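Local coordinates for phosphoserine phosphatase (Homo sapiens, PDB 6HYY), which hydrolyses L-3-phosphoserine to serine and inorganic phosphate, using a bound magnesium ion, at residues Pro81-Pro85 against Gly86-Leu90. Numbering follows the deposited sequence.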
loop_
_atom_site.group_PDB
_atom_site.type_symbol
_atom_site.label_atom_id
_atom_site.label_comp_id
_atom_site.label_asym_id
_atom_site.label_seq_id
_atom_site.Cartn_x
_atom_site.Cartn_y
_atom_site.Cartn_z
ATOM N N PRO A 81 -8.847 2.392 9.306
ATOM C CA PRO A 81 -9.115 2.517 7.874
ATOM C C PRO A 81 -10.075 1.439 7.401
ATOM O O PRO A 81 -10.127 0.332 7.943
ATOM C CB PRO A 81 -7.731 2.354 7.238
ATOM C CG PRO A 81 -6.975 1.534 8.222
ATOM C CD PRO A 81 -7.459 1.982 9.583
ATOM N N HIS A 82 -10.860 1.788 6.389
ATOM C CA HIS A 82 -11.848 0.874 5.839
ATOM C C HIS A 82 -11.248 0.036 4.724
ATOM O O HIS A 82 -10.711 0.580 3.754
ATOM C CB HIS A 82 -13.043 1.642 5.299
ATOM C CG HIS A 82 -13.885 2.244 6.377
ATOM N ND1 HIS A 82 -15.260 2.260 6.320
ATOM C CD2 HIS A 82 -13.548 2.819 7.553
ATOM C CE1 HIS A 82 -15.735 2.839 7.408
ATOM N NE2 HIS A 82 -14.719 3.187 8.174
ATOM N N LEU A 83 -11.374 -1.278 4.841
ATOM C CA LEU A 83 -10.939 -2.144 3.756
ATOM C C LEU A 83 -11.848 -1.981 2.539
ATOM O O LEU A 83 -13.079 -1.853 2.646
ATOM C CB LEU A 83 -10.907 -3.605 4.207
ATOM C CG LEU A 83 -9.951 -3.937 5.342
ATOM C CD1 LEU A 83 -10.076 -5.388 5.744
ATOM C CD2 LEU A 83 -8.527 -3.679 4.906
ATOM N N THR A 84 -11.231 -1.968 1.377
ATOM C CA THR A 84 -11.962 -1.880 0.125
ATOM C C THR A 84 -12.824 -3.124 -0.054
ATOM O O THR A 84 -12.380 -4.235 0.251
ATOM C CB THR A 84 -10.947 -1.776 -1.015
ATOM O OG1 THR A 84 -10.114 -0.633 -0.796
ATOM C CG2 THR A 84 -11.603 -1.737 -2.388
ATOM N N PRO A 85 -14.062 -2.985 -0.515
ATOM C CA PRO A 85 -14.899 -4.165 -0.771
ATOM C C PRO A 85 -14.202 -5.196 -1.648
ATOM O O PRO A 85 -13.553 -4.867 -2.651
ATOM C CB PRO A 85 -16.131 -3.575 -1.461
ATOM C CG PRO A 85 -16.211 -2.186 -0.894
ATOM C CD PRO A 85 -14.796 -1.721 -0.692
ATOM N N GLY A 86 -14.292 -6.456 -1.229
ATOM C CA GLY A 86 -13.717 -7.546 -1.967
ATOM C C GLY A 86 -12.314 -7.945 -1.563
ATOM O O GLY A 86 -11.900 -9.056 -1.895
ATOM N N ILE A 87 -11.573 -7.078 -0.864
ATOM C CA ILE A 87 -10.167 -7.431 -0.612
ATOM C C ILE A 87 -10.044 -8.580 0.396
ATOM O O ILE A 87 -9.159 -9.441 0.244
ATOM C CB ILE A 87 -9.331 -6.202 -0.201
ATOM C CG1 ILE A 87 -7.829 -6.545 -0.177
ATOM C CG2 ILE A 87 -9.666 -5.709 1.152
ATOM C CD1 ILE A 87 -7.245 -7.030 -1.523
ATOM N N ARG A 88 -10.931 -8.678 1.394
ATOM C CA ARG A 88 -10.846 -9.812 2.322
ATOM C C ARG A 88 -11.020 -11.136 1.587
ATOM O O ARG A 88 -10.256 -12.093 1.797
ATOM C CB ARG A 88 -11.914 -9.704 3.413
ATOM C CG ARG A 88 -11.711 -8.624 4.444
ATOM C CD ARG A 88 -12.927 -8.646 5.413
ATOM N NE ARG A 88 -12.963 -7.485 6.297
ATOM C CZ ARG A 88 -13.438 -6.278 5.956
ATOM N NH1 ARG A 88 -13.959 -6.035 4.746
ATOM N NH2 ARG A 88 -13.398 -5.294 6.844
ATOM N N GLU A 89 -12.037 -11.221 0.723
ATOM C CA GLU A 89 -12.295 -12.448 -0.020
ATOM C C GLU A 89 -11.142 -12.763 -0.967
ATOM O O GLU A 89 -10.731 -13.921 -1.086
ATOM C CB GLU A 89 -13.616 -12.336 -0.788
ATOM C CG GLU A 89 -14.033 -13.658 -1.397
ATOM C CD GLU A 89 -15.370 -13.594 -2.108
ATOM O OE1 GLU A 89 -16.020 -12.528 -2.075
ATOM O OE2 GLU A 89 -15.760 -14.618 -2.699
ATOM N N LEU A 90 -10.611 -11.741 -1.645
ATOM C CA LEU A 90 -9.511 -11.949 -2.588
ATOM C C LEU A 90 -8.261 -12.460 -1.882
ATOM O O LEU A 90 -7.642 -13.431 -2.339
ATOM C CB LEU A 90 -9.209 -10.657 -3.346
ATOM C CG LEU A 90 -8.053 -10.754 -4.350
ATOM C CD1 LEU A 90 -8.352 -11.792 -5.422
ATOM C CD2 LEU A 90 -7.815 -9.404 -4.988
HETATM O O HOH W 1 -14.775 -3.366 3.957
HETATM O O HOH W 2 -13.082 -6.542 2.021
#
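Arg88 CG lies anti to its carbonyl carbon and the chain stays extended to NE, which carries the guanidinium back over Leu83, and the last torsion (chi4 81°) turns its plane; Leu83 CG, likewise anti to its own carbonyl carbon, presents CD1 to one face of it. CD1 sits 3.5 Å from Arg88 CZ, displaced toward the rim of the flat group, and the two side chains cross at roughly a right angle. Water 1, in the guanidinium plane at its edge, bridges the two residues: it accepts from Arg88 NH1 and donates to Leu83 O, 2.6 Å away. Beside it, water 2 links Thr84 O to Arg88 N, with a weak bond from Arg88 NH1. Thr84 O also takes the Ile87 N-H at 3.2 Å, nearly straight at 168° though tilted from the carbonyl plane, and that bond closes a type II beta turn. Its third residue, Gly86, has a positive phi (93°), commonly met at this position and most often with glycine. Ile87 CG2 packs on Leu83 CB at 3.9 Å, and both side chains reach Val21 of helix 17-21. Thr84 OG1 bonds to Thr20 O of that helix and to Asn195 ND2; the Thr84 side chain is about 10 Å from the magnesium ion. The type II turn thus takes in the N-cap Gly86 and runs into helix 87-96, which precedes strand 100-105 in the Rossmann-like core of the haloacid dehalogenase fold.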